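Local coordinates for protein aeromonas extracellular serine protease (Aeromonas sobria, PDB 3WQB) that cleaves peptide bonds after paired basic residues, Lys-Lys or Lys-Arg, as a secreted calcium-binding serine protease that attacks host plasma proteins, at residues 29-34 / 44-49; 55-60 / 133-138. The protein carries 1 engineered substitution. One frame throughout, in Å; residues are numbered along the deposited sequence.

Interaction 1 of 2, residues 29-34 / 44-49; sequences NPLQDQ and DGFSAR. With CA (calcium ion), chain C.
The amide of Gln34 grips the tight turn at 44-47 with both of its polar atoms while CG of the same side chain lies over one face of the Phe46 ring, toward its rim. OE1 of Gln34 accepts from Gly45 N at 2.8 Å, the donor standing above the carbonyl plane and the N-H...O angle being only 132°. NE2 of Gln34 donates to Asp44 OD1 at 3.0 Å, nearly along the C-O axis, with amide and carboxylate planes 13° apart. Phe46 N reaches the same OD1 at 2.9 Å from the other face of the carboxylate, an Asx turn, so one oxygen receives two donors. With chi1 at -73°, CG of Gln34 is laid 3.9 Å from the centroid of the Phe46 ring, a CH-pi contact, and the bend at chi2 then turns the amide to Asp44 and Gly45. Leu31 CD2 comes to 3.9 Å from Phe46 CZ, its chain crossing that of Phe46 at about a right angle. Ser47 OG donates to Asp44 O in the carbonyl plane, reinforcing the type I' turn, and Arg315 forms a salt bridge with Asp44 OD2. At the far end of 29-34, Asn29 OD1 binds calcium at 2.4 Å, and Asn29 ND2 donates to Gln32 OE1 at 2.9 Å, almost straight. Asp87, Val126, Asn128, Ile130 and Thr132 complete this calcium site of the subtilisin domain.

Interaction 2 of 2, residues 55-60 / 133-138; sequences NDLNLW and KGIAPR
Ile135 sends two of its branches to two different leucines, CD1 to Leu57 and CG2 to Leu59. The first pair is tight: Ile135 CD1 lies 3.5 Å from Leu57 CD1, shorter than two methyl groups normally approach. The second is ordinary packing, with Ile135 CG2 3.7 Å from Leu59 CD2. Each leucine side chain crosses that of Ile135 at about a right angle. The touching atoms are Leu57 CD1 and Leu59 CD2 on one side and CD1, CG2 and the CG1 methylene of Ile135 on the other.

The torsions explain this split. In Ile135, chi1 of -71° sets CG1 opposite the carbonyl carbon and CG2 opposite the backbone N; an extended chi2 of 163° then carries CD1 out to Leu57. Leu59 has the less common positive chi1, 52°, which wedges CG between the backbone N and the carbonyl carbon and delivers CD2 to Ile135 CG2. Leu59 is also the N-cap residue of helix 60-64. The contact therefore joins the entry to that helix with the loop linking helix 115-124 to strand 140-144, an edge strand of the parallel sheet in the subtilisin-like domain.

Two helices pack against the same side chains: Ile135 meets Leu348 on helix 335-352, where Ser341 is a neighbour of Leu57, while Leu59 meets Val419 on helix 419-426. The backbone beneath the leucines is shaped by Asp56, whose OD1 accepts from Asn58 N at 2.9 Å, an Asx turn with the donor on the anti side of the carboxylate and tilted from its plane. Asp56 is in turn paired with Arg18 and Arg23 through salt bridges. On the other segment, Ile135 O accepts from His63 NE2 of helix 60-64, a polar tie alongside the methyl contacts.

In the fold
From the N terminus, interaction 1 comes first: segment 29-34 meets 44-49 across nine residues that are neither helix nor strand, closing a short loop. Interaction 2 opens afterwards at 55-60, just ahead of helix 60-64, and closes at 133-138, enclosing 72 residues that include strand 73-77 and helix 115-124. The two are thus in series, neither nested nor crossed, with centres about 15 Å apart. They nevertheless touch in space, Asn29 ND2 lying 3.5 Å from Lys133 CB. That meeting falls beside calcium, whose ligands Asn29 and Thr132 bring the N-terminal segment together with the loop that runs into 133-138 and on to strand 140-144.

Interaction 1 of 2, residues 29-34 / 44-49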
loop_
_atom_site.group_PDB
_atom_site.type_symbol
_atom_site.label_atom_id
_atom_site.label_comp_id
_atom_site.label_asym_id
_atom_site.label_seq_id
_atom_site.Cartn_x
_atom_site.Cartn_y
_atom_site.Cartn_z
ATOM N N ASN A 29 9.700 0.071 -29.826
ATOM C CA ASN A 29 8.988 -1.038 -29.201
ATOM C C ASN A 29 7.597 -1.125 -29.812
ATOM O O ASN A 29 6.829 -0.171 -29.726
ATOM C CB ASN A 29 8.905 -0.824 -27.690
ATOM C CG ASN A 29 10.262 -0.578 -27.071
ATOM O OD1 ASN A 29 10.969 -1.522 -26.720
ATOM N ND2 ASN A 29 10.640 0.696 -26.935
ATOM N N PRO A 30 7.270 -2.256 -30.459
ATOM C CA PRO A 30 6.026 -2.301 -31.231
ATOM C C PRO A 30 4.737 -2.054 -30.447
ATOM O O PRO A 30 3.749 -1.621 -31.029
ATOM C CB PRO A 30 6.045 -3.704 -31.857
ATOM C CG PRO A 30 7.505 -4.033 -31.948
ATOM C CD PRO A 30 8.083 -3.464 -30.672
ATOM N N LEU A 31 4.748 -2.295 -29.137
ATOM C CA LEU A 31 3.531 -2.124 -28.344
ATOM C C LEU A 31 3.459 -0.803 -27.583
ATOM O O LEU A 31 2.470 -0.543 -26.881
ATOM C CB LEU A 31 3.345 -3.292 -27.365
ATOM C CG LEU A 31 3.359 -4.702 -27.953
ATOM C CD1 LEU A 31 3.274 -5.702 -26.812
ATOM C CD2 LEU A 31 2.215 -4.911 -28.935
ATOM N N GLN A 32 4.479 0.044 -27.709
ATOM C CA GLN A 32 4.526 1.241 -26.858
ATOM C C GLN A 32 3.397 2.231 -27.110
ATOM O O GLN A 32 2.990 2.952 -26.201
ATOM C CB GLN A 32 5.896 1.922 -26.895
ATOM C CG GLN A 32 6.248 2.662 -28.180
ATOM C CD GLN A 32 7.625 3.271 -28.089
ATOM O OE1 GLN A 32 8.616 2.558 -27.946
ATOM N NE2 GLN A 32 7.696 4.596 -28.148
ATOM N N ASP A 33 2.875 2.260 -28.330
ATOM C CA ASP A 33 1.749 3.145 -28.622
ATOM C C ASP A 33 0.437 2.675 -28.004
ATOM O O ASP A 33 -0.548 3.405 -28.028
ATOM C CB ASP A 33 1.608 3.403 -30.130
ATOM C CG ASP A 33 2.732 4.265 -30.677
ATOM O OD1 ASP A 33 3.164 5.211 -29.978
ATOM O OD2 ASP A 33 3.184 3.998 -31.811
ATOM N N GLN A 34 0.437 1.463 -27.441
ATOM C CA GLN A 34 -0.718 0.968 -26.696
ATOM C C GLN A 34 -0.518 0.985 -25.178
ATOM O O GLN A 34 -1.378 0.517 -24.422
ATOM C CB GLN A 34 -1.162 -0.402 -27.221
ATOM C CG GLN A 34 -1.861 -0.301 -28.575
ATOM C CD GLN A 34 -3.294 0.169 -28.476
ATOM O OE1 GLN A 34 -3.640 0.987 -27.623
ATOM N NE2 GLN A 34 -4.146 -0.362 -29.339
ATOM N N ASP A 44 -6.918 2.432 -27.055
ATOM C CA ASP A 44 -7.683 1.447 -26.306
ATOM C C ASP A 44 -6.863 0.428 -25.507
ATOM O O ASP A 44 -7.435 -0.325 -24.720
ATOM C CB ASP A 44 -8.747 0.760 -27.192
ATOM C CG ASP A 44 -8.155 -0.025 -28.367
ATOM O OD1 ASP A 44 -6.949 -0.358 -28.344
ATOM O OD2 ASP A 44 -8.936 -0.317 -29.310
ATOM N N GLY A 45 -5.538 0.417 -25.672
ATOM C CA GLY A 45 -4.716 -0.616 -25.015
ATOM C C GLY A 45 -5.144 -2.044 -25.348
ATOM O O GLY A 45 -4.946 -2.965 -24.544
ATOM N N PHE A 46 -5.721 -2.216 -26.544
ATOM C CA PHE A 46 -6.269 -3.497 -27.038
ATOM C C PHE A 46 -7.590 -3.916 -26.386
ATOM O O PHE A 46 -8.102 -5.013 -26.636
ATOM C CB PHE A 46 -5.240 -4.634 -27.002
ATOM C CG PHE A 46 -3.956 -4.322 -27.722
ATOM C CD1 PHE A 46 -3.914 -4.265 -29.117
ATOM C CD2 PHE A 46 -2.777 -4.108 -27.006
ATOM C CE1 PHE A 46 -2.720 -4.001 -29.782
ATOM C CE2 PHE A 46 -1.574 -3.838 -27.664
ATOM C CZ PHE A 46 -1.545 -3.782 -29.062
ATOM N N SER A 47 -8.149 -3.031 -25.565
ATOM C CA SER A 47 -9.479 -3.224 -25.003
ATOM C C SER A 47 -10.524 -2.664 -25.964
ATOM O O SER A 47 -10.184 -2.140 -27.028
ATOM C CB SER A 47 -9.589 -2.542 -23.638
ATOM O OG SER A 47 -9.898 -1.165 -23.770
ATOM N N ALA A 48 -11.792 -2.751 -25.570
ATOM C CA ALA A 48 -12.897 -2.357 -26.446
ATOM C C ALA A 48 -12.978 -0.852 -26.711
ATOM O O ALA A 48 -13.518 -0.434 -27.733
ATOM C CB ALA A 48 -14.218 -2.880 -25.909
ATOM N N ARG A 49 -12.441 -0.031 -25.805
ATOM C CA ARG A 49 -12.468 1.421 -26.020
ATOM C C ARG A 49 -11.293 2.129 -25.365
ATOM O O ARG A 49 -10.668 1.593 -24.454
ATOM C CB ARG A 49 -13.796 2.045 -25.553
ATOM C CG ARG A 49 -13.937 2.220 -24.040
ATOM C CD ARG A 49 -14.969 3.301 -23.726
ATOM N NE ARG A 49 -15.221 3.436 -22.288
ATOM C CZ ARG A 49 -14.514 4.205 -21.459
ATOM N NH1 ARG A 49 -13.491 4.926 -21.902
ATOM N NH2 ARG A 49 -14.825 4.248 -20.173
HETATM CA CA CA C . 10.934 -3.529 -25.417
#

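Interaction 2 of 2, residues 55-60 / 133-138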
loop_
_atom_site.group_PDB
_atom_site.type_symbol
_atom_site.label_atom_id
_atom_site.label_comp_id
_atom_site.label_asym_id
_atom_site.label_seq_id
_atom_site.Cartn_x
_atom_site.Cartn_y
_atom_site.Cartn_z
ATOM N N ASN A 55 -4.326 11.649 -19.772
ATOM C CA ASN A 55 -4.366 10.954 -18.489
ATOM C C ASN A 55 -3.333 9.830 -18.443
ATOM O O ASN A 55 -3.611 8.675 -18.752
ATOM C CB ASN A 55 -5.792 10.475 -18.222
ATOM C CG ASN A 55 -6.744 11.631 -18.040
ATOM O OD1 ASN A 55 -7.639 11.863 -18.862
ATOM N ND2 ASN A 55 -6.546 12.381 -16.968
ATOM N N ASP A 56 -2.122 10.224 -18.071
ATOM C CA ASP A 56 -0.939 9.377 -18.126
ATOM C C ASP A 56 0.082 9.935 -17.134
ATOM O O ASP A 56 -0.243 10.833 -16.353
ATOM C CB ASP A 56 -0.389 9.341 -19.563
ATOM C CG ASP A 56 -0.198 10.731 -20.156
ATOM O OD1 ASP A 56 0.328 11.614 -19.447
ATOM O OD2 ASP A 56 -0.566 10.937 -21.335
ATOM N N LEU A 57 1.315 9.439 -17.181
ATOM C CA LEU A 57 2.342 9.886 -16.239
ATOM C C LEU A 57 3.066 11.164 -16.664
ATOM O O LEU A 57 3.986 11.623 -15.971
ATOM C CB LEU A 57 3.343 8.767 -15.971
ATOM C CG LEU A 57 2.723 7.506 -15.374
ATOM C CD1 LEU A 57 3.718 6.356 -15.440
ATOM C CD2 LEU A 57 2.243 7.731 -13.937
ATOM N N ASN A 58 2.658 11.729 -17.806
ATOM C CA ASN A 58 3.285 12.915 -18.414
ATOM C C ASN A 58 4.797 12.857 -18.327
ATOM O O ASN A 58 5.444 13.705 -17.707
ATOM C CB ASN A 58 2.733 14.246 -17.868
ATOM C CG ASN A 58 2.968 15.402 -18.837
ATOM O OD1 ASN A 58 2.831 15.247 -20.050
ATOM N ND2 ASN A 58 3.338 16.552 -18.306
ATOM N N LEU A 59 5.358 11.821 -18.950
ATOM C CA LEU A 59 6.791 11.545 -18.866
ATOM C C LEU A 59 7.486 11.700 -20.216
ATOM O O LEU A 59 8.681 11.416 -20.334
ATOM C CB LEU A 59 7.048 10.141 -18.302
ATOM C CG LEU A 59 6.342 8.949 -18.956
ATOM C CD1 LEU A 59 6.762 8.725 -20.399
ATOM C CD2 LEU A 59 6.602 7.703 -18.125
ATOM N N TRP A 60 6.757 12.180 -21.222
ATOM C CA TRP A 60 7.314 12.250 -22.577
ATOM C C TRP A 60 8.597 13.094 -22.681
ATOM O O TRP A 60 9.486 12.773 -23.462
ATOM C CB TRP A 60 6.251 12.719 -23.567
ATOM C CG TRP A 60 5.736 14.105 -23.330
ATOM C CD1 TRP A 60 4.611 14.459 -22.641
ATOM C CD2 TRP A 60 6.322 15.327 -23.803
ATOM N NE1 TRP A 60 4.463 15.828 -22.649
ATOM C CE2 TRP A 60 5.500 16.383 -23.352
ATOM C CE3 TRP A 60 7.471 15.630 -24.552
ATOM C CZ2 TRP A 60 5.781 17.722 -23.639
ATOM C CZ3 TRP A 60 7.754 16.967 -24.829
ATOM C CH2 TRP A 60 6.915 17.993 -24.369
ATOM N N LYS A 133 7.859 -0.574 -23.783
ATOM C CA LYS A 133 8.910 0.296 -23.273
ATOM C C LYS A 133 8.621 0.571 -21.804
ATOM O O LYS A 133 7.538 1.029 -21.459
ATOM C CB LYS A 133 8.945 1.611 -24.058
ATOM C CG LYS A 133 10.177 2.481 -23.778
ATOM C CD LYS A 133 10.059 3.843 -24.467
ATOM C CE LYS A 133 11.360 4.624 -24.381
ATOM N NZ LYS A 133 11.217 6.033 -24.886
ATOM N N GLY A 134 9.587 0.298 -20.935
ATOM C CA GLY A 134 9.412 0.634 -19.525
ATOM C C GLY A 134 9.283 2.131 -19.294
ATOM O O GLY A 134 9.722 2.950 -20.116
ATOM N N ILE A 135 8.675 2.495 -18.168
ATOM C CA ILE A 135 8.677 3.885 -17.729
ATOM C C ILE A 135 10.121 4.370 -17.548
ATOM O O ILE A 135 10.465 5.490 -17.939
ATOM C CB ILE A 135 7.919 4.004 -16.409
ATOM C CG1 ILE A 135 6.429 3.807 -16.639
ATOM C CG2 ILE A 135 8.160 5.349 -15.724
ATOM C CD1 ILE A 135 5.675 3.504 -15.349
ATOM N N ALA A 136 10.948 3.502 -16.961
ATOM C CA ALA A 136 12.345 3.777 -16.654
ATOM C C ALA A 136 13.151 2.618 -17.255
ATOM O O ALA A 136 13.653 1.745 -16.528
ATOM C CB ALA A 136 12.543 3.873 -15.147
ATOM N N PRO A 137 13.285 2.605 -18.597
ATOM C CA PRO A 137 13.805 1.427 -19.289
ATOM C C PRO A 137 15.305 1.200 -19.132
ATOM O O PRO A 137 15.839 0.220 -19.665
ATOM C CB PRO A 137 13.434 1.686 -20.751
ATOM C CG PRO A 137 13.422 3.161 -20.868
ATOM C CD PRO A 137 12.922 3.681 -19.539
ATOM N N ARG A 138 15.978 2.070 -18.395
ATOM C CA ARG A 138 17.384 1.833 -18.071
ATOM C C ARG A 138 17.608 1.492 -16.594
ATOM O O ARG A 138 18.752 1.296 -16.158
ATOM C CB ARG A 138 18.263 3.002 -18.531
ATOM C CG ARG A 138 18.278 3.209 -20.048
ATOM C CD ARG A 138 19.295 4.264 -20.469
ATOM N NE ARG A 138 20.651 3.848 -20.129
ATOM C CZ ARG A 138 21.690 4.666 -19.976
ATOM N NH1 ARG A 138 21.562 5.978 -20.128
ATOM N NH2 ARG A 138 22.869 4.160 -19.656
#